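Local coordinates for protein tetraacyldisaccharide 4'-kinase (Aquifex aeolicus, PDB 4EHW) that transfers the gamma-phosphate of ATP to the 4'-position of a tetraacyldisaccharide 1-phosphate, yielding lipid IVA in lipid A biosynthesis, at residues R68-S73 with E135-D140; A99-Y104 with T280-I285; L152-L157 with A184-Y189. All blocks are in the same frame, centred on the assembly; numbering follows the deposited sequence.

Contact 1: residues R68-S73 with E135-D140; sequences RVCILS and EVFILD
Strands 69-73 and 136-139 are parallel neighbours in the sheet of the P-loop kinase core, pairing Val69 through Leu72 with Val136 through Leu139. Their amides and carbonyls alternate across the gap, as in Cys70 N to Val136 O (2.9 Å) and Leu72 N to Ile138 O (2.8 Å). At one end Arg68 O accepts from both Glu135 N and Val136 N. Glu135 answers with OE1, whose anti lone pair takes the Arg68 amide N in a nearly straight bond (2.8 Å, 170°). Its carboxylate lies almost parallel to the Arg68 guanidinium in a charge-only bridge, while Ser133 O holds Arg68 NE. With an alanine in place of Glu135, Arg68 N would probably lack this acceptor and the guanidinium its stacked counter-charge. Leu72 CG packs obliquely against Phe137 CD1 (3.7 Å), and Cys70 SG sits at the ring edge. At the far end Ser73 OG donates to Asp140 OD2 (3.1 Å); an aspartate closing this hydrophobic strand, near Lys53, predicted to bind ATP, is consistent with a Walker B motif. Helix 53-63 packs on the Ile71 and Ile138 face, helix 121-132 on that of Cys70 and Phe137; strands 114-117 and 40-45 flank the pair.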
ATOM      1  N   ARG A  68     -19.229  -2.134  -4.876  1.00 45.94           N
ATOM      2  CA  ARG A  68     -18.999  -1.077  -3.906  1.00 52.51           C
ATOM      3  C   ARG A  68     -17.862  -1.538  -2.972  1.00 56.17           C
ATOM      4  O   ARG A  68     -18.026  -2.483  -2.182  1.00 49.72           O
ATOM      5  CB  ARG A  68     -20.280  -0.734  -3.141  1.00 53.03           C
ATOM      6  CG  ARG A  68     -21.368  -0.056  -4.022  1.00 53.46           C
ATOM      7  CD  ARG A  68     -22.547   0.532  -3.203  1.00 48.49           C
ATOM      8  NE  ARG A  68     -23.163  -0.452  -2.308  1.00 61.22           N
ATOM      9  CZ  ARG A  68     -23.905  -1.481  -2.717  1.00 68.37           C
ATOM     10  NH1 ARG A  68     -24.125  -1.676  -4.013  1.00 66.56           N
ATOM     11  NH2 ARG A  68     -24.424  -2.320  -1.828  1.00 70.13           N
ATOM     12  N   VAL A  69     -16.707  -0.882  -3.112  1.00 40.75           N
ATOM     13  CA  VAL A  69     -15.468  -1.288  -2.464  1.00 42.45           C
ATOM     14  C   VAL A  69     -15.144  -0.354  -1.310  1.00 48.33           C
ATOM     15  O   VAL A  69     -15.200   0.881  -1.464  1.00 44.01           O
ATOM     16  CB  VAL A  69     -14.268  -1.188  -3.453  1.00 51.08           C
ATOM     17  CG1 VAL A  69     -12.962  -1.580  -2.758  1.00 38.88           C
ATOM     18  CG2 VAL A  69     -14.504  -2.049  -4.709  1.00 45.73           C
ATOM     19  N   CYS A  70     -14.796  -0.914  -0.151  1.00 39.27           N
ATOM     20  CA  CYS A  70     -14.233  -0.073   0.923  1.00 40.79           C
ATOM     21  C   CYS A  70     -12.898  -0.620   1.419  1.00 47.63           C
ATOM     22  O   CYS A  70     -12.788  -1.807   1.743  1.00 42.35           O
ATOM     23  CB  CYS A  70     -15.210   0.083   2.088  1.00 39.07           C
ATOM     24  SG  CYS A  70     -14.621   1.201   3.399  1.00 45.39           S
ATOM     25  N   ILE A  71     -11.890   0.250   1.476  1.00 44.06           N
ATOM     26  CA  ILE A  71     -10.584  -0.146   1.994  1.00 37.03           C
ATOM     27  C   ILE A  71     -10.489   0.133   3.496  1.00 43.79           C
ATOM     28  O   ILE A  71     -10.746   1.257   3.946  1.00 46.07           O
ATOM     29  CB  ILE A  71      -9.446   0.626   1.282  1.00 41.04           C
ATOM     30  CG1 ILE A  71      -9.387   0.258  -0.202  1.00 35.93           C
ATOM     31  CG2 ILE A  71      -8.104   0.320   1.932  1.00 33.90           C
ATOM     32  CD1 ILE A  71      -8.456   1.168  -0.974  1.00 44.94           C
ATOM     33  N   LEU A  72     -10.122  -0.888   4.270  1.00 44.09           N
ATOM     34  CA  LEU A  72      -9.866  -0.709   5.700  1.00 34.13           C
ATOM     35  C   LEU A  72      -8.365  -0.573   5.986  1.00 39.74           C
ATOM     36  O   LEU A  72      -7.606  -1.549   5.937  1.00 53.67           O
ATOM     37  CB  LEU A  72     -10.461  -1.862   6.509  1.00 34.84           C
ATOM     38  CG  LEU A  72     -11.969  -2.068   6.404  1.00 43.79           C
ATOM     39  CD1 LEU A  72     -12.413  -3.282   7.262  1.00 37.16           C
ATOM     40  CD2 LEU A  72     -12.657  -0.793   6.872  1.00 47.61           C
ATOM     41  N   SER A  73      -7.957   0.653   6.292  1.00 40.44           N
ATOM     42  CA  SER A  73      -6.557   0.997   6.525  1.00 38.76           C
ATOM     43  C   SER A  73      -6.386   1.426   7.978  1.00 55.07           C
ATOM     44  O   SER A  73      -7.342   1.874   8.601  1.00 76.15           O
ATOM     45  CB  SER A  73      -6.138   2.112   5.567  1.00 50.22           C
ATOM     46  OG  SER A  73      -4.755   2.404   5.688  1.00 76.11           O
ATOM     47  N   GLU A 135     -19.977  -3.576  -0.656  1.00 45.94           N
ATOM     48  CA  GLU A 135     -20.198  -4.993  -0.921  1.00 51.55           C
ATOM     49  C   GLU A 135     -18.956  -5.811  -0.597  1.00 49.57           C
ATOM     50  O   GLU A 135     -19.048  -7.020  -0.384  1.00 52.45           O
ATOM     51  CB  GLU A 135     -20.590  -5.195  -2.384  1.00 49.22           C
ATOM     52  CG  GLU A 135     -21.880  -4.506  -2.761  1.00 51.80           C
ATOM     53  CD  GLU A 135     -22.149  -4.586  -4.240  1.00 51.85           C
ATOM     54  OE1 GLU A 135     -21.510  -3.822  -4.985  1.00 49.58           O
ATOM     55  OE2 GLU A 135     -22.972  -5.428  -4.661  1.00 68.24           O
ATOM     56  N   VAL A 136     -17.795  -5.155  -0.563  1.00 47.87           N
ATOM     57  CA  VAL A 136     -16.551  -5.853  -0.232  1.00 46.63           C
ATOM     58  C   VAL A 136     -15.551  -4.948   0.470  1.00 46.04           C
ATOM     59  O   VAL A 136     -15.404  -3.785   0.101  1.00 49.90           O
ATOM     60  CB  VAL A 136     -15.877  -6.481  -1.485  1.00 42.20           C
ATOM     61  CG1 VAL A 136     -15.582  -5.426  -2.536  1.00 38.29           C
ATOM     62  CG2 VAL A 136     -14.572  -7.214  -1.103  1.00 39.50           C
ATOM     63  N   PHE A 137     -14.869  -5.492   1.483  1.00 48.23           N
ATOM     64  CA  PHE A 137     -13.773  -4.782   2.147  1.00 45.69           C
ATOM     65  C   PHE A 137     -12.421  -5.290   1.676  1.00 47.67           C
ATOM     66  O   PHE A 137     -12.228  -6.499   1.474  1.00 44.66           O
ATOM     67  CB  PHE A 137     -13.843  -4.975   3.669  1.00 37.43           C
ATOM     68  CG  PHE A 137     -14.975  -4.249   4.316  1.00 44.35           C
ATOM     69  CD1 PHE A 137     -14.956  -2.867   4.410  1.00 47.74           C
ATOM     70  CD2 PHE A 137     -16.063  -4.941   4.835  1.00 41.88           C
ATOM     71  CE1 PHE A 137     -16.009  -2.173   5.001  1.00 47.03           C
ATOM     72  CE2 PHE A 137     -17.121  -4.252   5.437  1.00 46.20           C
ATOM     73  CZ  PHE A 137     -17.094  -2.862   5.515  1.00 41.62           C
ATOM     74  N   ILE A 138     -11.480  -4.367   1.517  1.00 42.65           N
ATOM     75  CA  ILE A 138     -10.087  -4.740   1.301  1.00 39.73           C
ATOM     76  C   ILE A 138      -9.309  -4.359   2.552  1.00 45.32           C
ATOM     77  O   ILE A 138      -9.185  -3.181   2.871  1.00 46.90           O
ATOM     78  CB  ILE A 138      -9.471  -4.015   0.115  1.00 38.15           C
ATOM     79  CG1 ILE A 138     -10.159  -4.452  -1.174  1.00 40.31           C
ATOM     80  CG2 ILE A 138      -7.980  -4.302   0.034  1.00 37.35           C
ATOM     81  CD1 ILE A 138      -9.777  -3.627  -2.347  1.00 36.17           C
ATOM     82  N   LEU A 139      -8.802  -5.363   3.263  1.00 41.82           N
ATOM     83  CA  LEU A 139      -8.052  -5.140   4.489  1.00 37.24           C
ATOM     84  C   LEU A 139      -6.583  -4.831   4.181  1.00 45.31           C
ATOM     85  O   LEU A 139      -5.794  -5.732   3.897  1.00 47.16           O
ATOM     86  CB  LEU A 139      -8.177  -6.352   5.396  1.00 36.09           C
ATOM     87  CG  LEU A 139      -7.561  -6.266   6.790  1.00 49.41           C
ATOM     88  CD1 LEU A 139      -8.216  -5.146   7.585  1.00 52.47           C
ATOM     89  CD2 LEU A 139      -7.719  -7.632   7.493  1.00 38.10           C
ATOM     90  N   ASP A 140      -6.240  -3.542   4.214  1.00 43.94           N
ATOM     91  CA  ASP A 140      -4.892  -3.054   3.932  1.00 41.33           C
ATOM     92  C   ASP A 140      -3.911  -3.551   5.002  1.00 44.08           C
ATOM     93  O   ASP A 140      -4.185  -3.448   6.201  1.00 46.30           O
ATOM     94  CB  ASP A 140      -4.913  -1.520   3.905  1.00 44.24           C
ATOM     95  CG  ASP A 140      -3.546  -0.908   3.636  1.00 52.18           C
ATOM     96  OD1 ASP A 140      -2.750  -1.522   2.905  1.00 55.50           O
ATOM     97  OD2 ASP A 140      -3.281   0.205   4.138  1.00 73.39           O
TER

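Contact 2: residues A99-Y104 with T280-I285; sequences AGDEPY and TPKDLI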
ATOM      1  N   ALA A  99      -6.079  11.999   8.044  1.00 60.56           N
ATOM      2  CA  ALA A  99      -6.247  10.671   7.473  1.00 57.68           C
ATOM      3  C   ALA A  99      -5.025   9.757   7.632  1.00 56.37           C
ATOM      4  O   ALA A  99      -5.161   8.526   7.730  1.00 54.38           O
ATOM      5  CB  ALA A  99      -6.632  10.787   5.992  1.00 53.52           C
ATOM      6  N   GLY A 100      -3.833  10.349   7.649  1.00 55.36           N
ATOM      7  CA  GLY A 100      -2.615   9.562   7.533  1.00 57.87           C
ATOM      8  C   GLY A 100      -2.204   9.517   6.073  1.00 49.13           C
ATOM      9  O   GLY A 100      -3.050   9.568   5.181  1.00 47.66           O
ATOM     10  N   ASP A 101      -0.907   9.436   5.815  1.00 60.64           N
ATOM     11  CA  ASP A 101      -0.417   9.531   4.447  1.00 58.09           C
ATOM     12  C   ASP A 101      -1.021   8.478   3.508  1.00 48.31           C
ATOM     13  O   ASP A 101      -1.559   8.818   2.448  1.00 50.54           O
ATOM     14  CB  ASP A 101       1.119   9.505   4.408  1.00 57.49           C
ATOM     15  CG  ASP A 101       1.733  10.833   4.832  1.00 60.01           C
ATOM     16  OD1 ASP A 101       0.993  11.667   5.396  1.00 62.33           O
ATOM     17  OD2 ASP A 101       2.946  11.054   4.606  1.00 65.39           O
ATOM     18  N   GLU A 102      -0.909   7.213   3.886  1.00 44.20           N
ATOM     19  CA  GLU A 102      -1.330   6.108   3.032  1.00 46.41           C
ATOM     20  C   GLU A 102      -2.804   6.101   2.644  1.00 48.25           C
ATOM     21  O   GLU A 102      -3.129   6.081   1.465  1.00 54.69           O
ATOM     22  CB  GLU A 102      -0.940   4.773   3.661  1.00 59.36           C
ATOM     23  CG  GLU A 102       0.546   4.487   3.609  1.00 86.84           C
ATOM     24  CD  GLU A 102       1.303   5.109   4.768  1.00103.67           C
ATOM     25  OE1 GLU A 102       0.659   5.477   5.770  1.00103.96           O
ATOM     26  OE2 GLU A 102       2.541   5.230   4.680  1.00106.25           O
ATOM     27  N   PRO A 103      -3.691   6.102   3.626  1.00 44.61           N
ATOM     28  CA  PRO A 103      -5.131   6.085   3.346  1.00 49.62           C
ATOM     29  C   PRO A 103      -5.527   7.303   2.513  1.00 43.10           C
ATOM     30  O   PRO A 103      -6.382   7.212   1.616  1.00 43.16           O
ATOM     31  CB  PRO A 103      -5.768   6.196   4.735  1.00 46.32           C
ATOM     32  CG  PRO A 103      -4.686   5.755   5.695  1.00 43.05           C
ATOM     33  CD  PRO A 103      -3.417   6.264   5.066  1.00 46.87           C
ATOM     34  N   TYR A 104      -4.908   8.448   2.784  1.00 41.39           N
ATOM     35  CA  TYR A 104      -5.231   9.624   1.974  1.00 43.43           C
ATOM     36  C   TYR A 104      -4.779   9.400   0.527  1.00 48.31           C
ATOM     37  O   TYR A 104      -5.551   9.600  -0.413  1.00 46.68           O
ATOM     38  CB  TYR A 104      -4.636  10.904   2.554  1.00 47.63           C
ATOM     39  CG  TYR A 104      -5.202  12.140   1.898  1.00 53.33           C
ATOM     40  CD1 TYR A 104      -6.374  12.736   2.371  1.00 56.02           C
ATOM     41  CD2 TYR A 104      -4.575  12.708   0.797  1.00 48.59           C
ATOM     42  CE1 TYR A 104      -6.902  13.864   1.752  1.00 56.59           C
ATOM     43  CE2 TYR A 104      -5.086  13.832   0.182  1.00 59.29           C
ATOM     44  CZ  TYR A 104      -6.249  14.408   0.657  1.00 61.10           C
ATOM     45  OH  TYR A 104      -6.741  15.526   0.026  1.00 68.72           O
ATOM     46  N   THR A 280       7.853  12.361  -4.000  1.00 44.45           N
ATOM     47  CA  THR A 280       7.116  11.088  -3.917  1.00 53.68           C
ATOM     48  C   THR A 280       5.616  11.312  -3.750  1.00 55.52           C
ATOM     49  O   THR A 280       5.198  12.320  -3.179  1.00 58.94           O
ATOM     50  CB  THR A 280       7.571  10.184  -2.741  1.00 52.07           C
ATOM     51  OG1 THR A 280       7.073  10.719  -1.507  1.00 58.28           O
ATOM     52  CG2 THR A 280       9.099  10.061  -2.688  1.00 53.19           C
ATOM     53  N   PRO A 281       4.811  10.344  -4.210  1.00 54.79           N
ATOM     54  CA  PRO A 281       3.355  10.395  -4.060  1.00 51.29           C
ATOM     55  C   PRO A 281       2.935  10.808  -2.648  1.00 59.57           C
ATOM     56  O   PRO A 281       1.996  11.604  -2.516  1.00 61.75           O
ATOM     57  CB  PRO A 281       2.927   8.957  -4.356  1.00 43.59           C
ATOM     58  CG  PRO A 281       3.973   8.460  -5.338  1.00 46.63           C
ATOM     59  CD  PRO A 281       5.262   9.113  -4.898  1.00 44.47           C
ATOM     60  N   LYS A 282       3.617  10.306  -1.617  1.00 56.84           N
ATOM     61  CA  LYS A 282       3.265  10.653  -0.229  1.00 56.82           C
ATOM     62  C   LYS A 282       3.653  12.069   0.192  1.00 50.64           C
ATOM     63  O   LYS A 282       3.064  12.618   1.126  1.00 53.38           O
ATOM     64  CB  LYS A 282       3.847   9.644   0.761  1.00 72.84           C
ATOM     65  CG  LYS A 282       2.991   8.409   0.966  1.00 89.29           C
ATOM     66  CD  LYS A 282       3.642   7.477   1.971  1.00101.77           C
ATOM     67  CE  LYS A 282       3.660   6.043   1.469  1.00107.80           C
ATOM     68  NZ  LYS A 282       4.579   5.177   2.255  1.00111.20           N
ATOM     69  N   ASP A 283       4.662  12.643  -0.459  1.00 45.25           N
ATOM     70  CA  ASP A 283       4.944  14.046  -0.238  1.00 53.54           C
ATOM     71  C   ASP A 283       3.930  14.878  -1.014  1.00 55.37           C
ATOM     72  O   ASP A 283       3.471  15.907  -0.538  1.00 60.18           O
ATOM     73  CB  ASP A 283       6.359  14.404  -0.680  1.00 54.97           C
ATOM     74  CG  ASP A 283       7.417  13.660   0.100  1.00 59.96           C
ATOM     75  OD1 ASP A 283       7.722  14.089   1.234  1.00 61.44           O
ATOM     76  OD2 ASP A 283       7.943  12.653  -0.428  1.00 67.69           O
ATOM     77  N   LEU A 284       3.560  14.404  -2.203  1.00 47.61           N
ATOM     78  CA  LEU A 284       2.748  15.188  -3.134  1.00 48.31           C
ATOM     79  C   LEU A 284       1.376  15.533  -2.545  1.00 41.55           C
ATOM     80  O   LEU A 284       0.877  16.647  -2.722  1.00 51.41           O
ATOM     81  CB  LEU A 284       2.607  14.445  -4.468  1.00 46.29           C
ATOM     82  CG  LEU A 284       1.997  15.139  -5.694  1.00 46.40           C
ATOM     83  CD1 LEU A 284       2.752  16.415  -6.043  1.00 38.40           C
ATOM     84  CD2 LEU A 284       2.029  14.161  -6.884  1.00 39.47           C
ATOM     85  N   ILE A 285       0.786  14.595  -1.806  1.00 43.52           N
ATOM     86  CA  ILE A 285      -0.523  14.835  -1.198  1.00 42.16           C
ATOM     87  C   ILE A 285      -0.491  16.074  -0.313  1.00 49.00           C
ATOM     88  O   ILE A 285      -1.537  16.639   0.007  1.00 55.16           O
ATOM     89  CB  ILE A 285      -1.012  13.646  -0.340  1.00 52.71           C
ATOM     90  CG1 ILE A 285      -0.046  13.372   0.818  1.00 59.73           C
ATOM     91  CG2 ILE A 285      -1.217  12.379  -1.208  1.00 45.57           C
ATOM     92  CD1 ILE A 285      -0.541  12.278   1.773  1.00 65.02           C
TER
HETATM   93  O   HOH W   1      -4.343  16.483  -2.028  1.00 52.24           O
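Lys282 NZ donates to Glu102 OE2 at 3.2 Å, a salt bridge that uses the anti lone pair of the carboxylate oxygen. Although the CB of Glu102 is directed away from segment 280-285, a bend at its second torsion (chi2 85°) brings the acid back within range. The lysine chain bends too, at chi3, and its methylenes run past the acidic side chains on the way: CE lies 3.5 Å from Glu102 OE2, and CD lies 4.1 Å from Asp101 CB. The Asp101 carboxylate serves a different partner, its OD2 forming a salt bridge with Lys286. The contact spans two parts of this P-loop kinase. Helix 101-109 packs beside the core strands and carries Glu102 to about 5 Å from the side chain of Thr54, a predicted ATP-binding residue, whereas helix 281-284 follows strand 276-279, which pairs with strands 231-235 and 293-302. Thr280 is its N-cap residue, and Gly100 takes the same place before helix 101-109. Beyond the charges Ile285 packs with both of its branches. With CG1 between the backbone N and the carbonyl carbon (chi1 61°), its CD1 comes over the Asp101 backbone, 3.7 Å from Asp101 O. The other branch meets Tyr104, Ile285 CG2 lying in the ring plane at the edge, 3.9 Å from Tyr104 CD2. Trp96 of helix 96-99 packs against both Asp101 and Ile285. A water 3.3 Å from Tyr104 OH reaches Ile285 O by a weak bond.

Contact 3: residues L152-L157 with A184-Y189; sequences LNILLL and ALVLTY
Leu157 O receives Thr188 N at 2.8 Å, a donor standing 39° above the carbonyl plane, and the Thr188 hydroxyl adds a weak bond to the same oxygen. That hydroxyl lies between the threonine's backbone N and carbonyl carbon (chi1 59°), which leaves the methyl CG2 to pack 3.7 Å from Leu156 CG, the two side chains crossing at about a right angle. Farther back, Leu155 N reaches Ala184 O in an almost straight bond (3.0 Å, 176°), Leu155 O accepts from Val186 N, and Leu157 N donates to Val186 O at 2.8 Å. This is the parallel pairing of strands 152-158 and 184-188 in the sheet of the P-loop kinase core, the chain passing through helix 159-162 between them. On one face Ile154 CG2 touches Val186 CG2 (3.7 Å), while Leu156 lies alongside Val186. On the other, Leu185 CD2 touches two leucines of the facing strand, 3.6 Å from Leu155 CB and 3.8 Å from Leu157 CD1. A second shell surrounds the strands. Asn153 is tied to Arg150 through OD1 and to Asp183 OD2 through its backbone N; strand 40-45 bonds to the far edge of strand 152-158, and strand 203-214 flanks strand 184-188, with Met206 against Val186 and Thr188. The side chain of Leu156 comes within about 4 Å of that of Lys53, predicted to bind ATP.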
ATOM      1  N   LEU A 152     -10.525 -14.118   1.765  1.00 42.53           N
ATOM      2  CA  LEU A 152      -9.431 -14.306   0.812  1.00 43.23           C
ATOM      3  C   LEU A 152      -8.194 -13.648   1.390  1.00 48.54           C
ATOM      4  O   LEU A 152      -8.126 -12.420   1.498  1.00 48.69           O
ATOM      5  CB  LEU A 152      -9.766 -13.685  -0.552  1.00 34.59           C
ATOM      6  CG  LEU A 152      -8.721 -13.868  -1.651  1.00 39.99           C
ATOM      7  CD1 LEU A 152      -8.574 -15.354  -2.009  1.00 47.30           C
ATOM      8  CD2 LEU A 152      -9.138 -13.082  -2.878  1.00 47.32           C
ATOM      9  N   ASN A 153      -7.236 -14.473   1.790  1.00 46.92           N
ATOM     10  CA  ASN A 153      -6.005 -14.011   2.422  1.00 39.45           C
ATOM     11  C   ASN A 153      -4.893 -13.941   1.374  1.00 51.96           C
ATOM     12  O   ASN A 153      -4.281 -14.958   1.018  1.00 48.19           O
ATOM     13  CB  ASN A 153      -5.607 -14.987   3.531  1.00 35.82           C
ATOM     14  CG  ASN A 153      -4.797 -14.329   4.634  1.00 45.61           C
ATOM     15  OD1 ASN A 153      -4.717 -13.091   4.731  1.00 45.56           O
ATOM     16  ND2 ASN A 153      -4.211 -15.154   5.494  1.00 43.27           N
ATOM     17  N   ILE A 154      -4.642 -12.747   0.853  1.00 49.23           N
ATOM     18  CA  ILE A 154      -3.614 -12.587  -0.170  1.00 40.63           C
ATOM     19  C   ILE A 154      -2.293 -12.134   0.451  1.00 46.00           C
ATOM     20  O   ILE A 154      -2.244 -11.134   1.182  1.00 39.11           O
ATOM     21  CB  ILE A 154      -4.045 -11.562  -1.230  1.00 41.19           C
ATOM     22  CG1 ILE A 154      -5.340 -12.019  -1.913  1.00 40.29           C
ATOM     23  CG2 ILE A 154      -2.933 -11.360  -2.259  1.00 34.08           C
ATOM     24  CD1 ILE A 154      -5.851 -11.039  -2.950  1.00 37.65           C
ATOM     25  N   LEU A 155      -1.221 -12.865   0.153  1.00 44.09           N
ATOM     26  CA  LEU A 155       0.102 -12.568   0.712  1.00 41.49           C
ATOM     27  C   LEU A 155       1.116 -12.164  -0.362  1.00 43.69           C
ATOM     28  O   LEU A 155       1.338 -12.895  -1.329  1.00 52.51           O
ATOM     29  CB  LEU A 155       0.640 -13.781   1.470  1.00 39.73           C
ATOM     30  CG  LEU A 155       2.016 -13.566   2.105  1.00 47.73           C
ATOM     31  CD1 LEU A 155       1.882 -12.583   3.281  1.00 41.66           C
ATOM     32  CD2 LEU A 155       2.627 -14.904   2.569  1.00 44.64           C
ATOM     33  N   LEU A 156       1.736 -11.004  -0.175  1.00 43.71           N
ATOM     34  CA  LEU A 156       2.743 -10.513  -1.099  1.00 42.59           C
ATOM     35  C   LEU A 156       4.131 -10.987  -0.692  1.00 43.16           C
ATOM     36  O   LEU A 156       4.498 -10.941   0.487  1.00 55.38           O
ATOM     37  CB  LEU A 156       2.746  -8.975  -1.134  1.00 39.65           C
ATOM     38  CG  LEU A 156       1.865  -8.292  -2.182  1.00 49.08           C
ATOM     39  CD1 LEU A 156       0.419  -8.725  -1.977  1.00 40.57           C
ATOM     40  CD2 LEU A 156       1.991  -6.764  -2.093  1.00 46.52           C
ATOM     41  N   LEU A 157       4.917 -11.403  -1.676  1.00 47.29           N
ATOM     42  CA  LEU A 157       6.276 -11.867  -1.434  1.00 49.12           C
ATOM     43  C   LEU A 157       7.216 -11.368  -2.511  1.00 51.93           C
ATOM     44  O   LEU A 157       6.961 -11.557  -3.707  1.00 60.86           O
ATOM     45  CB  LEU A 157       6.310 -13.385  -1.450  1.00 59.38           C
ATOM     46  CG  LEU A 157       5.966 -14.093  -0.149  1.00 69.38           C
ATOM     47  CD1 LEU A 157       4.516 -13.824   0.171  1.00 78.46           C
ATOM     48  CD2 LEU A 157       6.219 -15.577  -0.303  1.00 77.22           C
ATOM     49  N   ALA A 184      -3.522 -17.193  -1.457  1.00 47.37           N
ATOM     50  CA  ALA A 184      -2.902 -16.888  -2.736  1.00 45.73           C
ATOM     51  C   ALA A 184      -1.662 -16.020  -2.552  1.00 52.78           C
ATOM     52  O   ALA A 184      -1.569 -15.242  -1.596  1.00 46.43           O
ATOM     53  CB  ALA A 184      -3.903 -16.207  -3.658  1.00 46.23           C
ATOM     54  N   LEU A 185      -0.708 -16.165  -3.466  1.00 53.27           N
ATOM     55  CA  LEU A 185       0.541 -15.418  -3.384  1.00 51.43           C
ATOM     56  C   LEU A 185       0.724 -14.484  -4.573  1.00 56.17           C
ATOM     57  O   LEU A 185       0.412 -14.839  -5.717  1.00 52.42           O
ATOM     58  CB  LEU A 185       1.732 -16.373  -3.314  1.00 52.71           C
ATOM     59  CG  LEU A 185       1.771 -17.217  -2.041  1.00 59.59           C
ATOM     60  CD1 LEU A 185       2.976 -18.147  -2.054  1.00 67.77           C
ATOM     61  CD2 LEU A 185       1.813 -16.307  -0.840  1.00 56.49           C
ATOM     62  N   VAL A 186       1.231 -13.289  -4.288  1.00 54.44           N
ATOM     63  CA  VAL A 186       1.625 -12.342  -5.316  1.00 46.87           C
ATOM     64  C   VAL A 186       3.124 -12.080  -5.177  1.00 51.53           C
ATOM     65  O   VAL A 186       3.587 -11.644  -4.118  1.00 53.30           O
ATOM     66  CB  VAL A 186       0.833 -11.043  -5.167  1.00 46.29           C
ATOM     67  CG1 VAL A 186       1.179 -10.083  -6.290  1.00 46.29           C
ATOM     68  CG2 VAL A 186      -0.652 -11.358  -5.171  1.00 44.73           C
ATOM     69  N   LEU A 187       3.879 -12.371  -6.235  1.00 52.81           N
ATOM     70  CA  LEU A 187       5.337 -12.254  -6.217  1.00 54.79           C
ATOM     71  C   LEU A 187       5.749 -10.897  -6.804  1.00 59.71           C
ATOM     72  O   LEU A 187       5.629 -10.647  -8.013  1.00 59.64           O
ATOM     73  CB  LEU A 187       5.972 -13.411  -6.997  1.00 55.03           C
ATOM     74  CG  LEU A 187       5.379 -14.790  -6.687  1.00 54.25           C
ATOM     75  CD1 LEU A 187       6.022 -15.879  -7.568  1.00 50.33           C
ATOM     76  CD2 LEU A 187       5.525 -15.124  -5.215  1.00 53.39           C
ATOM     77  N   THR A 188       6.244 -10.025  -5.935  1.00 62.73           N
ATOM     78  CA  THR A 188       6.420  -8.624  -6.272  1.00 59.00           C
ATOM     79  C   THR A 188       7.816  -8.306  -6.790  1.00 58.65           C
ATOM     80  O   THR A 188       8.693  -9.167  -6.820  1.00 75.44           O
ATOM     81  CB  THR A 188       6.136  -7.753  -5.040  1.00 53.82           C
ATOM     82  OG1 THR A 188       7.031  -8.123  -3.985  1.00 59.01           O
ATOM     83  CG2 THR A 188       4.695  -7.960  -4.561  1.00 56.12           C
ATOM     84  N   TYR A 189       8.004  -7.056  -7.198  1.00 68.60           N
ATOM     85  CA  TYR A 189       9.294  -6.567  -7.668  1.00 64.03           C
ATOM     86  C   TYR A 189       9.873  -7.440  -8.764  1.00 75.80           C
ATOM     87  O   TYR A 189      11.091  -7.619  -8.859  1.00 88.52           O
ATOM     88  CB  TYR A 189      10.269  -6.427  -6.498  1.00 63.75           C
ATOM     89  CG  TYR A 189       9.843  -5.349  -5.532  1.00 64.11           C
ATOM     90  CD1 TYR A 189      10.448  -4.099  -5.536  1.00 73.95           C
ATOM     91  CD2 TYR A 189       8.807  -5.566  -4.642  1.00 65.86           C
ATOM     92  CE1 TYR A 189      10.046  -3.104  -4.654  1.00 72.82           C
ATOM     93  CE2 TYR A 189       8.389  -4.574  -3.760  1.00 57.85           C
ATOM     94  CZ  TYR A 189       9.014  -3.350  -3.768  1.00 67.43           C
ATOM     95  OH  TYR A 189       8.597  -2.369  -2.890  1.00 72.61           O
TER

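From the N terminus, residues 68-73 open contact 1 and residues 99-104 open contact 2 before residues 135-140 return to close contact 1, so these two loops cross along the chain. Contact 3 then opens and closes, from 152-157 to 184-189, wholly within the long excursion that ends when residues 280-285 complete contact 2. Contacts 1 and 3 are in series and belong to the same sheet, linked by strand 40-45, which pairs with both 136-139 and 152-158; their centres lie about 17 Å apart. Contact 2 instead ties the helical flank of that core to the part of the fold around strand 276-279. It touches contact 1 where Ser73 OG packs on Pro103 CG (3.4 Å).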